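Local coordinates for Serine/threonine-protein acetyltransferase HopZ1a (Pseudomonas syringae pv. syringae, PDB 5KLP) that acetylates serine, threonine and lysine residues of host proteins as an inositol-hexakisphosphate-dependent effector, disturbing the microtubule network and immunity of infected plant cells, at residues Gln96-Asp101 and Val129-Gly134; Gln153-His158 and Thr229-Leu234; His212-Gly217 and Gly246-Phe251. The protein carries 10 engineered substitutions. One frame throughout, in Å; residues are numbered along the deposited sequence.

Contact 1. Residues Gln96-Asp101 and Val129-Gly134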
loop_
_atom_site.group_PDB
_atom_site.type_symbol
_atom_site.label_atom_id
_atom_site.label_comp_id
_atom_site.label_asym_id
_atom_site.label_seq_id
_atom_site.Cartn_x
_atom_site.Cartn_y
_atom_site.Cartn_z
ATOM N N GLN A 96 -1.610 -19.265 -6.694
ATOM C CA GLN A 96 -0.606 -20.257 -7.053
ATOM C C GLN A 96 0.542 -20.250 -6.047
ATOM O O GLN A 96 1.064 -21.300 -5.689
ATOM C CB GLN A 96 -0.087 -19.982 -8.471
ATOM C CG GLN A 96 0.893 -20.989 -9.028
ATOM C CD GLN A 96 1.298 -20.648 -10.456
ATOM O OE1 GLN A 96 0.588 -20.967 -11.410
ATOM N NE2 GLN A 96 2.429 -19.967 -10.602
ATOM N N ALA A 97 0.931 -19.069 -5.580
ATOM C CA ALA A 97 2.037 -18.991 -4.632
ATOM C C ALA A 97 1.642 -19.605 -3.276
ATOM O O ALA A 97 2.483 -20.110 -2.546
ATOM C CB ALA A 97 2.487 -17.549 -4.457
ATOM N N LEU A 98 0.353 -19.578 -2.959
ATOM C CA LEU A 98 -0.141 -20.222 -1.744
ATOM C C LEU A 98 -0.047 -21.738 -1.856
ATOM O O LEU A 98 -0.115 -22.445 -0.850
ATOM C CB LEU A 98 -1.580 -19.812 -1.452
ATOM C CG LEU A 98 -1.823 -18.316 -1.252
ATOM C CD1 LEU A 98 -3.307 -18.028 -1.201
ATOM C CD2 LEU A 98 -1.145 -17.838 0.030
ATOM N N GLN A 99 0.073 -22.235 -3.084
ATOM C CA GLN A 99 0.140 -23.672 -3.302
ATOM C C GLN A 99 1.566 -24.117 -3.606
ATOM O O GLN A 99 1.769 -25.148 -4.249
ATOM C CB GLN A 99 -0.778 -24.093 -4.459
ATOM C CG GLN A 99 -2.247 -23.756 -4.279
ATOM C CD GLN A 99 -2.983 -23.619 -5.607
ATOM O OE1 GLN A 99 -2.378 -23.696 -6.679
ATOM N NE2 GLN A 99 -4.297 -23.426 -5.538
ATOM N N SER A 100 2.552 -23.365 -3.124
ATOM C CA SER A 100 3.951 -23.708 -3.387
ATOM C C SER A 100 4.843 -23.701 -2.150
ATOM O O SER A 100 4.434 -23.289 -1.068
ATOM C CB SER A 100 4.537 -22.779 -4.446
ATOM O OG SER A 100 3.762 -22.825 -5.631
ATOM N N ASP A 101 6.068 -24.178 -2.343
ATOM C CA ASP A 101 7.030 -24.413 -1.274
ATOM C C ASP A 101 7.799 -23.172 -0.778
ATOM O O ASP A 101 8.854 -23.304 -0.155
ATOM C CB ASP A 101 8.027 -25.478 -1.736
ATOM N N VAL A 129 1.131 -11.971 3.820
ATOM C CA VAL A 129 0.673 -13.349 3.934
ATOM C C VAL A 129 1.452 -14.136 4.986
ATOM O O VAL A 129 2.645 -13.919 5.159
ATOM C CB VAL A 129 0.794 -14.082 2.556
ATOM C CG1 VAL A 129 0.397 -15.567 2.661
ATOM C CG2 VAL A 129 -0.033 -13.366 1.490
ATOM N N ARG A 130 0.761 -15.024 5.697
ATOM C CA ARG A 130 1.411 -16.059 6.495
ATOM C C ARG A 130 0.905 -17.444 6.119
ATOM O O ARG A 130 -0.306 -17.666 6.029
ATOM C CB ARG A 130 1.196 -15.856 7.997
ATOM C CG ARG A 130 1.750 -14.576 8.543
ATOM C CD ARG A 130 3.277 -14.509 8.527
ATOM N NE ARG A 130 3.692 -13.266 9.169
ATOM C CZ ARG A 130 3.654 -12.074 8.579
ATOM N NH1 ARG A 130 3.254 -11.960 7.314
ATOM N NH2 ARG A 130 4.023 -10.994 9.252
ATOM N N LEU A 131 1.836 -18.360 5.875
ATOM C CA LEU A 131 1.504 -19.774 5.728
ATOM C C LEU A 131 1.521 -20.396 7.105
ATOM O O LEU A 131 2.266 -19.946 7.972
ATOM C CB LEU A 131 2.488 -20.487 4.800
ATOM C CG LEU A 131 2.579 -19.888 3.396
ATOM C CD1 LEU A 131 3.636 -20.614 2.566
ATOM C CD2 LEU A 131 1.230 -19.872 2.690
ATOM N N HIS A 132 0.683 -21.407 7.323
ATOM C CA HIS A 132 0.544 -21.999 8.649
ATOM C C HIS A 132 0.613 -23.526 8.601
ATOM O O HIS A 132 0.206 -24.149 7.618
ATOM C CB HIS A 132 -0.779 -21.556 9.285
ATOM C CG HIS A 132 -0.869 -20.078 9.516
ATOM N ND1 HIS A 132 -0.067 -19.412 10.419
ATOM C CD2 HIS A 132 -1.642 -19.134 8.933
ATOM C CE1 HIS A 132 -0.350 -18.122 10.388
ATOM N NE2 HIS A 132 -1.304 -17.925 9.497
ATOM N N GLN A 133 1.126 -24.118 9.672
ATOM C CA GLN A 133 1.218 -25.570 9.798
ATOM C C GLN A 133 -0.175 -26.209 9.823
ATOM O O GLN A 133 -0.943 -25.972 10.762
ATOM C CB GLN A 133 1.985 -25.941 11.070
ATOM N N GLY A 134 -0.504 -27.014 8.809
ATOM C CA GLY A 134 0.371 -27.286 7.681
ATOM C C GLY A 134 -0.167 -26.774 6.356
ATOM O O GLY A 134 0.597 -26.449 5.444
#
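Leu98 sets one methyl, CD2, against both Val129 and Leu131, packing helix 91-98 on the end of strand 125-130 in the central mixed sheet of this YopJ-family acetyltransferase, a member of the papain-like CA clan. The contact across the two segments is wholly apolar. CD2 of Leu98 lies 3.8 Å from CG1 of Val129 and, a little more loosely, 4.1 Å from CD2 of Leu131. Val129 offers the branch that stands anti to its own backbone N (chi1 177°), and the side chains meet at a slant. Val129 and Leu131, two residues apart, both start toward the helix, whereas Arg130 between them leaves on the other side of the strand. Phe106 and Ile139 of the adjoining strands, with Pro137, also line Leu98.

The polar contacts near this packing lie within each segment or run to its neighbours. The carbonyl of Gln96 is gripped from opposite faces, by N of Gln99 at 2.9 Å and by OG of Ser100 at 3.1 Å. Beyond the strand, the guanidinium of Arg130 is held by salt bridges to Asp128 and to Asp208 of helix 204-215. It also turns back on its neighbour: NH1 of Arg130 reaches O of Val129 at 3.0 Å with that oxygen in the guanidinium plane, yet the nitrogen stands well above the carbonyl plane, 65° out of it.

Contact 2. Residues Gln153-His158 and Thr229-Leu234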
loop_
_atom_site.group_PDB
_atom_site.type_symbol
_atom_site.label_atom_id
_atom_site.label_comp_id
_atom_site.label_asym_id
_atom_site.label_seq_id
_atom_site.Cartn_x
_atom_site.Cartn_y
_atom_site.Cartn_z
ATOM N N GLN A 153 -16.654 -0.261 -8.618
ATOM C CA GLN A 153 -15.770 -1.135 -9.384
ATOM C C GLN A 153 -14.727 -1.828 -8.498
ATOM O O GLN A 153 -14.484 -3.033 -8.649
ATOM C CB GLN A 153 -15.096 -0.353 -10.503
ATOM C CG GLN A 153 -16.104 0.273 -11.476
ATOM C CD GLN A 153 -16.918 -0.764 -12.238
ATOM O OE1 GLN A 153 -16.408 -1.442 -13.131
ATOM N NE2 GLN A 153 -18.200 -0.884 -11.888
ATOM N N GLN A 154 -14.094 -1.092 -7.584
ATOM C CA GLN A 154 -13.098 -1.729 -6.712
ATOM C C GLN A 154 -13.734 -2.858 -5.900
ATOM O O GLN A 154 -13.108 -3.892 -5.669
ATOM C CB GLN A 154 -12.434 -0.730 -5.755
ATOM C CG GLN A 154 -11.124 -0.109 -6.249
ATOM C CD GLN A 154 -10.022 -1.110 -6.608
ATOM O OE1 GLN A 154 -9.993 -1.617 -7.722
ATOM N NE2 GLN A 154 -9.090 -1.366 -5.675
ATOM N N LEU A 155 -14.979 -2.657 -5.467
ATOM C CA LEU A 155 -15.671 -3.682 -4.697
ATOM C C LEU A 155 -15.811 -4.969 -5.500
ATOM O O LEU A 155 -15.565 -6.049 -4.982
ATOM C CB LEU A 155 -17.051 -3.199 -4.257
ATOM C CG LEU A 155 -17.922 -4.261 -3.576
ATOM C CD1 LEU A 155 -17.257 -4.752 -2.301
ATOM C CD2 LEU A 155 -19.298 -3.699 -3.275
ATOM N N GLN A 156 -16.211 -4.842 -6.767
ATOM C CA GLN A 156 -16.361 -6.007 -7.641
ATOM C C GLN A 156 -15.011 -6.723 -7.851
ATOM O O GLN A 156 -14.938 -7.958 -7.882
ATOM C CB GLN A 156 -16.961 -5.562 -8.991
ATOM C CG GLN A 156 -16.969 -6.614 -10.088
ATOM C CD GLN A 156 -16.998 -6.005 -11.500
ATOM O OE1 GLN A 156 -16.340 -4.993 -11.774
ATOM N NE2 GLN A 156 -17.765 -6.622 -12.393
ATOM N N ARG A 157 -13.943 -5.938 -7.953
ATOM C CA ARG A 157 -12.598 -6.479 -8.144
ATOM C C ARG A 157 -12.101 -7.205 -6.881
ATOM O O ARG A 157 -11.481 -8.273 -6.971
ATOM C CB ARG A 157 -11.626 -5.360 -8.541
ATOM C CG ARG A 157 -11.944 -4.696 -9.890
ATOM C CD ARG A 157 -11.257 -3.332 -9.987
ATOM N NE ARG A 157 -11.797 -2.521 -11.069
ATOM C CZ ARG A 157 -11.660 -1.202 -11.154
ATOM N NH1 ARG A 157 -11.001 -0.526 -10.209
ATOM N NH2 ARG A 157 -12.188 -0.564 -12.186
ATOM N N HIS A 158 -12.353 -6.619 -5.709
ATOM C CA HIS A 158 -12.010 -7.278 -4.435
ATOM C C HIS A 158 -12.807 -8.578 -4.247
ATOM O O HIS A 158 -12.270 -9.588 -3.795
ATOM C CB HIS A 158 -12.251 -6.342 -3.245
ATOM C CG HIS A 158 -11.163 -5.331 -3.043
ATOM N ND1 HIS A 158 -9.838 -5.681 -2.911
ATOM C CD2 HIS A 158 -11.206 -3.981 -2.940
ATOM C CE1 HIS A 158 -9.111 -4.593 -2.735
ATOM N NE2 HIS A 158 -9.917 -3.549 -2.743
ATOM N N THR A 229 -15.475 2.261 7.189
ATOM C CA THR A 229 -14.937 2.110 5.837
ATOM C C THR A 229 -16.042 2.320 4.819
ATOM O O THR A 229 -17.230 2.282 5.159
ATOM C CB THR A 229 -14.320 0.713 5.612
ATOM O OG1 THR A 229 -15.353 -0.275 5.686
ATOM C CG2 THR A 229 -13.249 0.402 6.670
ATOM N N THR A 230 -15.652 2.527 3.566
ATOM C CA THR A 230 -16.625 2.666 2.492
ATOM C C THR A 230 -17.468 1.407 2.368
ATOM O O THR A 230 -18.641 1.474 2.018
ATOM C CB THR A 230 -15.938 2.955 1.142
ATOM O OG1 THR A 230 -15.089 1.854 0.794
ATOM C CG2 THR A 230 -15.115 4.249 1.235
ATOM N N LEU A 231 -16.868 0.260 2.661
ATOM C CA LEU A 231 -17.597 -1.004 2.674
ATOM C C LEU A 231 -18.667 -0.980 3.767
ATOM O O LEU A 231 -19.826 -1.356 3.542
ATOM C CB LEU A 231 -16.634 -2.180 2.878
ATOM C CG LEU A 231 -17.354 -3.524 3.055
ATOM C CD1 LEU A 231 -18.094 -3.919 1.791
ATOM C CD2 LEU A 231 -16.386 -4.619 3.468
ATOM N N GLY A 232 -18.271 -0.526 4.948
ATOM C CA GLY A 232 -19.184 -0.446 6.076
ATOM C C GLY A 232 -20.359 0.468 5.807
ATOM O O GLY A 232 -21.499 0.155 6.182
ATOM N N ALA A 233 -20.083 1.601 5.164
ATOM C CA ALA A 233 -21.130 2.544 4.797
ATOM C C ALA A 233 -22.129 1.873 3.873
ATOM O O ALA A 233 -23.339 1.985 4.059
ATOM C CB ALA A 233 -20.536 3.766 4.122
ATOM N N LEU A 234 -21.612 1.157 2.881
ATOM C CA LEU A 234 -22.476 0.516 1.900
ATOM C C LEU A 234 -23.314 -0.584 2.556
ATOM O O LEU A 234 -24.508 -0.731 2.270
ATOM C CB LEU A 234 -21.647 -0.045 0.741
ATOM C CG LEU A 234 -22.412 -0.784 -0.359
ATOM C CD1 LEU A 234 -23.485 0.140 -0.919
ATOM C CD2 LEU A 234 -21.458 -1.213 -1.459
#
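Leu155 of helix 153-167 meets Leu231 and Leu234, one turn apart on helix 230-238, in a small leucine cluster that joins two helices of the CA-clan fold. The tighter half is the pair formed with Leu234: CD2 of Leu155 comes within 3.8 Å of CD2 of Leu234, the two side chains crossing at a slant. Both leucines hold CG anti to the backbone N (chi1 173° and 178°), which carries their branches toward the other helix. In the looser half, CD1 of Leu155 stays 4.3 Å from CD1 of Leu231. Leu234 is partly exposed whereas Leu155 and Leu231 are buried, so the closer pair probably lies nearer the solvent side.

Helix 230-238 starts with a side-chain cap: Thr229, at the N-cap, accepts through OG1 from N of Gly232 at 3.0 Å. The following residue, Thr230, bonds through OG1 to Glu179 and to the backbone N of Val148.

On helix 153-167 the polar residues look elsewhere than the leucines. NE2 of Gln154 and NE2 of His158 both bond to the active-site Glu143. The amide of Gln154 is steadied from its other end by Arg157, whose NH1 reaches OE1 of Gln154 at 2.9 Å along an almost straight N-H line (167°), the oxygen lying in the guanidinium plane. A citrate, probably from the crystallisation liquor, takes bonds from N of Gln153, N of Gln154 and NH1 of Arg157.

Nondirectional methyl packing thus joins the helices, while the directional bonds of Gln154 and His158 are consistent with a second shell that holds Glu143 in place.

Contact 3. Residues His212-Gly217 and Gly246-Phe251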
loop_
_atom_site.group_PDB
_atom_site.type_symbol
_atom_site.label_atom_id
_atom_site.label_comp_id
_atom_site.label_asym_id
_atom_site.label_seq_id
_atom_site.Cartn_x
_atom_site.Cartn_y
_atom_site.Cartn_z
ATOM N N HIS A 212 -2.261 -13.961 13.676
ATOM C CA HIS A 212 -2.669 -14.886 14.733
ATOM C C HIS A 212 -4.172 -14.810 14.989
ATOM O O HIS A 212 -4.831 -15.839 15.153
ATOM C CB HIS A 212 -1.896 -14.626 16.037
ATOM C CG HIS A 212 -0.446 -14.989 15.957
ATOM N ND1 HIS A 212 0.527 -14.351 16.696
ATOM C CD2 HIS A 212 0.198 -15.928 15.222
ATOM C CE1 HIS A 212 1.707 -14.877 16.415
ATOM N NE2 HIS A 212 1.535 -15.836 15.525
ATOM N N GLY A 213 -4.718 -13.600 15.023
ATOM C CA GLY A 213 -6.151 -13.452 15.198
ATOM C C GLY A 213 -6.903 -14.086 14.044
ATOM O O GLY A 213 -7.879 -14.807 14.248
ATOM N N LEU A 214 -6.416 -13.845 12.828
ATOM C CA LEU A 214 -7.044 -14.368 11.614
ATOM C C LEU A 214 -7.038 -15.891 11.567
ATOM O O LEU A 214 -7.925 -16.490 10.969
ATOM C CB LEU A 214 -6.361 -13.780 10.370
ATOM C CG LEU A 214 -6.655 -12.291 10.110
ATOM C CD1 LEU A 214 -5.827 -11.769 8.942
ATOM C CD2 LEU A 214 -8.140 -12.074 9.811
ATOM N N GLN A 215 -6.049 -16.520 12.192
ATOM C CA GLN A 215 -6.076 -17.975 12.337
ATOM C C GLN A 215 -7.314 -18.420 13.109
ATOM O O GLN A 215 -7.764 -19.554 12.977
ATOM C CB GLN A 215 -4.820 -18.492 13.047
ATOM C CG GLN A 215 -3.612 -18.627 12.136
ATOM C CD GLN A 215 -2.442 -19.318 12.817
ATOM O OE1 GLN A 215 -1.757 -18.734 13.657
ATOM N NE2 GLN A 215 -2.205 -20.569 12.448
ATOM N N HIS A 216 -7.851 -17.533 13.937
ATOM C CA HIS A 216 -9.055 -17.851 14.698
ATOM C C HIS A 216 -10.272 -17.137 14.153
ATOM O O HIS A 216 -11.266 -17.009 14.839
ATOM C CB HIS A 216 -8.866 -17.506 16.180
ATOM C CG HIS A 216 -7.844 -18.354 16.865
ATOM N ND1 HIS A 216 -6.514 -17.998 16.954
ATOM C CD2 HIS A 216 -7.960 -19.539 17.510
ATOM C CE1 HIS A 216 -5.854 -18.934 17.611
ATOM N NE2 HIS A 216 -6.709 -19.879 17.961
ATOM N N GLY A 217 -10.183 -16.665 12.916
ATOM C CA GLY A 217 -11.327 -16.077 12.253
ATOM C C GLY A 217 -11.734 -14.731 12.810
ATOM O O GLY A 217 -12.900 -14.360 12.729
ATOM N N GLY A 246 -17.698 -13.812 5.364
ATOM C CA GLY A 246 -16.518 -14.295 6.060
ATOM C C GLY A 246 -15.318 -13.362 6.075
ATOM O O GLY A 246 -14.603 -13.291 7.075
ATOM N N ALA A 247 -15.073 -12.664 4.963
ATOM C CA ALA A 247 -13.923 -11.773 4.874
ATOM C C ALA A 247 -14.066 -10.606 5.840
ATOM O O ALA A 247 -15.160 -10.098 6.053
ATOM C CB ALA A 247 -13.736 -11.265 3.442
ATOM N N HIS A 248 -12.957 -10.213 6.454
ATOM C CA HIS A 248 -12.965 -9.097 7.384
ATOM C C HIS A 248 -12.551 -7.798 6.711
ATOM O O HIS A 248 -11.883 -7.789 5.665
ATOM C CB HIS A 248 -12.039 -9.375 8.574
ATOM C CG HIS A 248 -12.272 -10.702 9.215
ATOM N ND1 HIS A 248 -13.237 -10.904 10.176
ATOM C CD2 HIS A 248 -11.674 -11.901 9.022
ATOM C CE1 HIS A 248 -13.217 -12.169 10.556
ATOM N NE2 HIS A 248 -12.274 -12.794 9.873
ATOM N N ALA A 249 -12.931 -6.697 7.340
ATOM C CA ALA A 249 -12.514 -5.389 6.879
ATOM C C ALA A 249 -12.432 -4.408 8.040
ATOM O O ALA A 249 -13.207 -4.486 8.996
ATOM C CB ALA A 249 -13.476 -4.883 5.804
ATOM N N ALA A 250 -11.502 -3.469 7.942
ATOM C CA ALA A 250 -11.366 -2.428 8.948
ATOM C C ALA A 250 -10.697 -1.214 8.343
ATOM O O ALA A 250 -10.103 -1.278 7.258
ATOM C CB ALA A 250 -10.570 -2.926 10.149
ATOM N N PHE A 251 -10.815 -0.099 9.047
ATOM C CA PHE A 251 -10.168 1.129 8.631
ATOM C C PHE A 251 -8.732 1.129 9.111
ATOM O O PHE A 251 -8.450 0.708 10.243
ATOM C CB PHE A 251 -10.929 2.339 9.165
ATOM C CG PHE A 251 -10.296 3.640 8.805
ATOM C CD1 PHE A 251 -10.235 4.044 7.486
ATOM C CD2 PHE A 251 -9.775 4.467 9.786
ATOM C CE1 PHE A 251 -9.659 5.251 7.150
ATOM C CE2 PHE A 251 -9.193 5.681 9.453
ATOM C CZ PHE A 251 -9.132 6.066 8.134
#
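Leu214 and His248 run past each other in opposite directions, and where they overlap CD2 of Leu214 comes 3.6 Å from CD2 of His248, approaching the imidazole obliquely. Gly217 meets the same ring differently: its carbonyl oxygen lies at the ring edge, near the plane, 3.1 Å from CE1 of His248. NE2 of His248 is close to that oxygen too, but at a poor angle for a bond. Over the centre of one ring face, 3.7 Å above the plane, sits O of Gly246. With CG anti to the carbonyl carbon (chi1 -50°), the imidazole projects from strand 248-251, an outermost strand of the mixed sheet, toward the C-terminal end of helix 204-215. That helix closes in a Schellman motif: Gly217, at positive phi, is the C-prime residue, with N of Thr218 bonded to O of Gly213 and N of Gly217 to O of Leu214 at 3.0 Å. The ring's rotation is fixed from both nitrogens, ND1 bonding to OE1 of Glu222 and NE2 to the backbone O of Ser173, an arrangement that would probably favour the protonated ring. Leu214 also packs on Thr138 and Ile140 of strand 138-143.

Overall arrangement
From the N terminus, contact 1 closes first, around strand 105-110 and most of strand 125-130, and fastens helix 91-98 to the sheet before contact 2 opens. Contacts 2 and 3 cross: residues 212-217 fall inside the loop that contact 2 closes at 229-234, and their partner 246-251 comes after it. Contact 2 pairs two helices; contact 3 closes a 28-residue loop holding helices 222-225 and 230-238 and brings helix 204-215 to strand 248-251. The two touch where CD2 of Leu231 packs 3.7 Å from CB of Ala249. Contacts 1 and 3 reach the same sheet and meet through His132 and Gln215, whereas contacts 1 and 2 stay about 13 Å apart at their nearest atoms.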